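Local coordinates for protein pectinesterase inhibitor (PDB 1XG2) that inhibits pectin methylesterase, binding the enzyme as a largely helical protein, and may take part in the regulation of fruit ripening, at residues Pro11-Arg14 against Asn15-Leu18; Tyr72-Cys75 against Ser76-Ala80; Ser100-Ile103 against Tyr104-Ala108. All blocks are in the same frame, centred on the assembly; numbering follows the deposited sequence.

In the fold
Contact 1 is a surface turn and cap: it leads into helix 16-24 near the N-terminal end of the chain, its chemistry is that of prolines and a capping asparagine, and it touches pectinesterase through Arg-14. Contacts 2 and 3 are buried, each lying within one long helix of the four-helix bundle, 66-95 and 98-118, which follow each other in the chain. Their centres are about 18 Å apart, while contacts 1 and 2 lie on opposite sides of the chain's centre. Both helical contacts carry side chains that return to carbonyls of the preceding turn. Contact 2 meets the enzyme through a threonine hydroxyl bond and packing of its glutamates and Asn-78, contact 3 through bonds from tyrosine, serine and asparagine.

Contact 1: Pro11-Arg14 against Asn15-Leu18; sequences PKTR and NPSL
Thr-13 and Pro-16 meet because the threonine hydroxyl is turned between its own backbone N and carbonyl carbon (chi1 67°), which swings OG1 in toward the following turn. There Thr-13 OG1 lies 3.4 Å from Pro-16 N, a packing contact, since a proline nitrogen has no hydrogen to offer; the hydroxyl instead bonds to the carbonyl of Cys-10. Asn-15 takes the other torsion that matters, CG anti to its backbone N (chi1 -170°), and this folds the amide back over the first turn of the helix. Asn-15 OD1 accepts from Leu-18 N at 3.1 Å, an N-cap bond that is fairly straight at the hydrogen (161°) although the donor stands well above the carbonyl plane. Asparagine suits the cap because its short side chain can take up an amide hydrogen left without a helical acceptor. Pro-16, the first helical residue, loses nothing by lacking such a hydrogen. Its ring packs back on the turn: Pro-16 CD is 3.6 Å from Thr-13 O, and Pro-16 CG comes to 4.4 Å from Pro-11 CA. Arg-14 CB and CG lie beside the backbone of Asn-15; Arg-14 also packs on Thr-187 of the pectinesterase chain, and its guanidinium group makes long, weak ion pairs with Glu-137 and Asp-138. The turn links helix 4-9 to helix 16-24, elements also tied by the disulfide from Cys-10, just after the first, to Cys-19 in the second, and it rests against helix 127-149, where Asp-138 receives Asn-15 ND2 and Asp-141 receives Arg-14 N.

Contact 2: Tyr72-Cys75 against Ser76-Ala80; sequences YETC and SENYA
Tyr-72 to Cys-75 and Ser-76 to Ala-80 form one unbroken run of alpha helix, each carbonyl of the first four accepting from the amide four residues on. Ser-76 N reaches Tyr-72 O at 2.8 Å and Glu-77 N reaches Glu-73 O at 3.0 Å. Thr-74 O is gripped twice. Besides Asn-78 N, it takes Asn-78 ND2 at 2.8 Å in a nearly straight bond (168°), the donor standing above the carbonyl plane while the oxygen lies close to the plane of the amide. Asparagine suits the place because its amide is short enough to bend back to its own helix: CG sits beside the backbone N (chi1 -83°), which lays Asn-78 alongside Thr-74, ND2 being 3.6 Å from Thr-74 CG2. An alanine here would take away the second donor to Thr-74 O and would probably open a gap beside Thr-114 of helix 98-118 and Phe-80 of the pectinesterase chain. This helix, 66-95, belongs to the inhibitor's four-helix bundle, and Cys-75 ties it to helix 98-118 through a disulfide with Cys-115. Tyr-79 sets its ring edge against the preceding turn, CD1 lying 3.3 Å from Cys-75 O; tyrosine is long enough to reach Asp-133 with its hydroxyl while packing on helix 34-60. Glu-73 and Glu-77 cross at about a right angle, with Glu-73 OE2 3.7 Å from Glu-77 OE1; Arg-81 of the pectinesterase chain, in a long, weak ion pair with Glu-77, would be expected to ease the repulsion. Threonine's hydroxyl serves both chains, Thr-74 OG1 bonding to Gly-70 O and to Thr-78 OG1 of the enzyme chain.

Contact 3: Ser100-Ile103 against Tyr104-Ala108; sequences SLNI and YASAA
Asn-102 and Ser-106 stand one turn apart on helix 98-118, part of the inhibitor's four-helix bundle, and meet through both backbone and side chain. Ser-106 N bonds to Asn-102 O at 2.7 Å, the shortest of the four backbone bonds from the carbonyls of Ser-100 through Ile-103 to the amides of Tyr-104 through Ala-107. Serine is small enough for its hydroxyl to return to the preceding turn, OG lying anti to its own carbonyl carbon (chi1 -70°). Tyr-104 does something similar with a ring edge: CD1 is 3.2 Å from Ser-100 O, the oxygen that also accepts Tyr-104 N and lies near the ring plane. Ile-103 CG2 touches the same corner of the ring, 4.2 Å from Tyr-104 CD1. At Ala-105 a small methyl lets Leu-144 of helix 127-149 come close; at Ala-107, Gln-139 of the pectinesterase chain.

Farther out, pectinesterase takes the polar ends. Asn-102 OD1 accepts from Ala-192 N and its ND2 donates to Asn-190 O of that chain, so both ends of the amide are held; Tyr-104 OH bonds to Asp-118 there. From the inhibitor itself, the ring of Phe-92 meets Tyr-104, and Asp-97 bonds to Ser-100 OG, which also bonds to Arg-140 of the pectinesterase chain. The single proton of Ser-106 OG has two acceptors within reach, Asn-102 O at 3.0 Å and Asn-102 OD1 at 3.1 Å.

Contact 1: Pro11-Arg14 against Asn15-Leu18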
# COMPACT_ATOMS: atom_id res chain seq x y z
N PRO B 11 -3.99 12.83 24.20
CA PRO B 11 -3.77 14.08 23.44
C PRO B 11 -3.12 13.92 22.05
O PRO B 11 -3.30 14.80 21.21
CB PRO B 11 -2.85 14.90 24.34
CG PRO B 11 -3.04 14.33 25.70
CD PRO B 11 -3.35 12.87 25.53
N LYS B 12 -2.38 12.84 21.83
CA LYS B 12 -1.74 12.56 20.54
C LYS B 12 -2.64 11.82 19.55
O LYS B 12 -2.26 11.64 18.40
CB LYS B 12 -0.46 11.75 20.75
CG LYS B 12 0.71 12.52 21.32
CD LYS B 12 1.88 11.58 21.65
CE LYS B 12 2.96 12.27 22.47
NZ LYS B 12 2.59 12.42 23.92
N THR B 13 -3.81 11.35 19.99
CA THR B 13 -4.72 10.66 19.09
C THR B 13 -5.63 11.65 18.39
O THR B 13 -5.79 12.79 18.83
CB THR B 13 -5.63 9.61 19.84
OG1 THR B 13 -6.54 10.28 20.73
CG2 THR B 13 -4.82 8.68 20.73
N ARG B 14 -6.27 11.19 17.33
CA ARG B 14 -7.17 12.05 16.58
C ARG B 14 -8.52 12.25 17.27
O ARG B 14 -9.26 13.18 16.93
CB ARG B 14 -7.34 11.52 15.16
CG ARG B 14 -7.95 10.18 15.07
CD ARG B 14 -7.57 9.42 13.80
NE ARG B 14 -8.50 9.67 12.71
CZ ARG B 14 -8.18 10.10 11.50
NH1 ARG B 14 -6.93 10.42 11.18
NH2 ARG B 14 -9.11 10.24 10.59
N ASN B 15 -8.85 11.40 18.24
CA ASN B 15 -10.06 11.58 19.04
C ASN B 15 -9.73 11.36 20.53
O ASN B 15 -9.95 10.27 21.07
CB ASN B 15 -11.17 10.62 18.58
CG ASN B 15 -12.51 10.93 19.20
OD1 ASN B 15 -12.59 11.64 20.21
ND2 ASN B 15 -13.58 10.40 18.59
N PRO B 16 -9.17 12.38 21.17
CA PRO B 16 -8.83 12.27 22.60
C PRO B 16 -10.01 11.92 23.51
O PRO B 16 -9.81 11.26 24.52
CB PRO B 16 -8.28 13.67 22.93
CG PRO B 16 -7.78 14.18 21.64
CD PRO B 16 -8.76 13.68 20.61
N SER B 17 -11.21 12.38 23.19
CA SER B 17 -12.36 12.07 24.03
C SER B 17 -12.64 10.58 24.02
O SER B 17 -12.90 9.98 25.06
CB SER B 17 -13.60 12.84 23.57
OG SER B 17 -13.38 14.22 23.73
N LEU B 18 -12.59 9.98 22.83
CA LEU B 18 -12.85 8.56 22.68
C LEU B 18 -11.74 7.74 23.33
O LEU B 18 -12.00 6.76 24.01
CB LEU B 18 -12.99 8.17 21.22
CG LEU B 18 -13.27 6.68 21.01
CD1 LEU B 18 -14.55 6.21 21.73
CD2 LEU B 18 -13.35 6.36 19.51

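Contact 2: Tyr72-Cys75 against Ser76-Ala80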
# COMPACT_ATOMS: atom_id res chain seq x y z
N TYR B 72 -19.87 -2.69 -0.42
CA TYR B 72 -19.93 -3.43 0.83
C TYR B 72 -18.96 -4.62 0.84
O TYR B 72 -18.39 -4.94 1.87
CB TYR B 72 -21.33 -3.96 1.10
CG TYR B 72 -22.38 -2.92 1.41
CD1 TYR B 72 -23.72 -3.13 1.04
CD2 TYR B 72 -22.07 -1.75 2.12
CE1 TYR B 72 -24.70 -2.19 1.33
CE2 TYR B 72 -23.04 -0.81 2.41
CZ TYR B 72 -24.36 -1.04 2.03
OH TYR B 72 -25.33 -0.10 2.33
N GLU B 73 -18.79 -5.27 -0.31
CA GLU B 73 -17.92 -6.44 -0.35
C GLU B 73 -16.48 -6.00 -0.15
O GLU B 73 -15.71 -6.68 0.53
CB GLU B 73 -18.08 -7.24 -1.63
CG GLU B 73 -17.26 -8.54 -1.64
CD GLU B 73 -17.62 -9.51 -0.49
OE1 GLU B 73 -18.82 -9.61 -0.13
OE2 GLU B 73 -16.70 -10.18 0.05
N THR B 74 -16.13 -4.85 -0.70
CA THR B 74 -14.79 -4.28 -0.52
C THR B 74 -14.58 -3.95 0.97
O THR B 74 -13.55 -4.28 1.56
CB THR B 74 -14.67 -3.02 -1.39
OG1 THR B 74 -14.56 -3.41 -2.77
CG2 THR B 74 -13.39 -2.24 -1.12
N CYS B 75 -15.59 -3.32 1.58
CA CYS B 75 -15.53 -3.00 3.01
C CYS B 75 -15.33 -4.25 3.83
O CYS B 75 -14.48 -4.30 4.72
CB CYS B 75 -16.81 -2.28 3.45
SG CYS B 75 -16.90 -0.63 2.76
N SER B 76 -16.09 -5.29 3.49
CA SER B 76 -16.01 -6.57 4.17
C SER B 76 -14.61 -7.20 4.09
O SER B 76 -14.08 -7.68 5.09
CB SER B 76 -17.06 -7.50 3.56
OG SER B 76 -17.01 -8.76 4.17
N GLU B 77 -14.01 -7.18 2.90
CA GLU B 77 -12.65 -7.73 2.72
C GLU B 77 -11.61 -6.95 3.54
O GLU B 77 -10.74 -7.54 4.17
CB GLU B 77 -12.28 -7.74 1.24
CG GLU B 77 -13.06 -8.78 0.45
CD GLU B 77 -12.88 -8.69 -1.07
OE1 GLU B 77 -13.62 -9.42 -1.79
OE2 GLU B 77 -12.04 -7.91 -1.55
N ASN B 78 -11.76 -5.64 3.55
CA ASN B 78 -10.88 -4.76 4.31
C ASN B 78 -11.00 -4.97 5.81
O ASN B 78 -9.99 -4.99 6.51
CB ASN B 78 -11.13 -3.30 3.96
CG ASN B 78 -10.38 -2.89 2.71
OD1 ASN B 78 -9.22 -2.48 2.77
ND2 ASN B 78 -11.05 -2.97 1.58
N TYR B 79 -12.22 -5.15 6.30
CA TYR B 79 -12.40 -5.39 7.72
C TYR B 79 -11.84 -6.77 8.11
O TYR B 79 -11.31 -6.92 9.19
CB TYR B 79 -13.86 -5.20 8.16
CG TYR B 79 -14.13 -3.78 8.57
CD1 TYR B 79 -14.37 -2.79 7.61
CD2 TYR B 79 -14.09 -3.41 9.90
CE1 TYR B 79 -14.59 -1.46 7.99
CE2 TYR B 79 -14.33 -2.09 10.30
CZ TYR B 79 -14.57 -1.13 9.34
OH TYR B 79 -14.80 0.17 9.73
N ALA B 80 -11.96 -7.74 7.21
CA ALA B 80 -11.44 -9.07 7.48
C ALA B 80 -9.92 -9.00 7.64
O ALA B 80 -9.37 -9.58 8.56
CB ALA B 80 -11.84 -10.05 6.36

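Contact 3: Ser100-Ile103 against Tyr104-Ala108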
# COMPACT_ATOMS: atom_id res chain seq x y z
N SER B 100 6.80 -3.64 13.88
CA SER B 100 5.75 -4.44 13.27
C SER B 100 4.39 -4.07 13.84
O SER B 100 3.41 -4.04 13.12
CB SER B 100 5.99 -5.94 13.44
OG SER B 100 7.16 -6.33 12.73
N LEU B 101 4.34 -3.76 15.13
CA LEU B 101 3.08 -3.35 15.74
C LEU B 101 2.53 -2.13 15.03
O LEU B 101 1.36 -2.10 14.69
CB LEU B 101 3.28 -3.06 17.23
CG LEU B 101 2.16 -2.32 17.95
CD1 LEU B 101 0.92 -3.19 17.99
CD2 LEU B 101 2.61 -1.97 19.35
N ASN B 102 3.38 -1.13 14.78
CA ASN B 102 2.91 0.08 14.10
C ASN B 102 2.36 -0.25 12.70
O ASN B 102 1.23 0.09 12.38
CB ASN B 102 4.02 1.13 14.02
CG ASN B 102 3.51 2.44 13.48
OD1 ASN B 102 3.10 2.55 12.31
ND2 ASN B 102 3.56 3.45 14.32
N ILE B 103 3.14 -0.98 11.92
CA ILE B 103 2.76 -1.36 10.57
C ILE B 103 1.39 -2.09 10.53
O ILE B 103 0.55 -1.78 9.68
CB ILE B 103 3.85 -2.26 9.95
CG1 ILE B 103 5.17 -1.48 9.78
CG2 ILE B 103 3.38 -2.86 8.61
CD1 ILE B 103 5.11 -0.33 8.83
N TYR B 104 1.18 -3.03 11.44
CA TYR B 104 -0.06 -3.80 11.42
C TYR B 104 -1.24 -2.97 11.92
O TYR B 104 -2.33 -3.08 11.37
CB TYR B 104 0.07 -5.11 12.20
CG TYR B 104 0.79 -6.18 11.40
CD1 TYR B 104 2.11 -6.00 11.02
CD2 TYR B 104 0.14 -7.34 10.98
CE1 TYR B 104 2.79 -6.96 10.29
CE2 TYR B 104 0.84 -8.33 10.23
CZ TYR B 104 2.16 -8.12 9.91
OH TYR B 104 2.89 -9.03 9.18
N ALA B 105 -1.02 -2.12 12.93
CA ALA B 105 -2.07 -1.18 13.34
C ALA B 105 -2.38 -0.15 12.26
O ALA B 105 -3.53 0.24 12.09
CB ALA B 105 -1.73 -0.49 14.67
N SER B 106 -1.35 0.27 11.50
CA SER B 106 -1.55 1.17 10.38
C SER B 106 -2.39 0.52 9.29
O SER B 106 -3.26 1.17 8.70
CB SER B 106 -0.21 1.63 9.79
OG SER B 106 0.49 2.49 10.66
N ALA B 107 -2.15 -0.77 9.04
CA ALA B 107 -2.90 -1.51 8.03
C ALA B 107 -4.36 -1.66 8.45
O ALA B 107 -5.27 -1.52 7.62
CB ALA B 107 -2.28 -2.89 7.77
N ALA B 108 -4.59 -1.93 9.72
CA ALA B 108 -5.94 -2.07 10.26
C ALA B 108 -6.71 -0.77 10.12
O ALA B 108 -7.82 -0.76 9.61
CB ALA B 108 -5.89 -2.48 11.72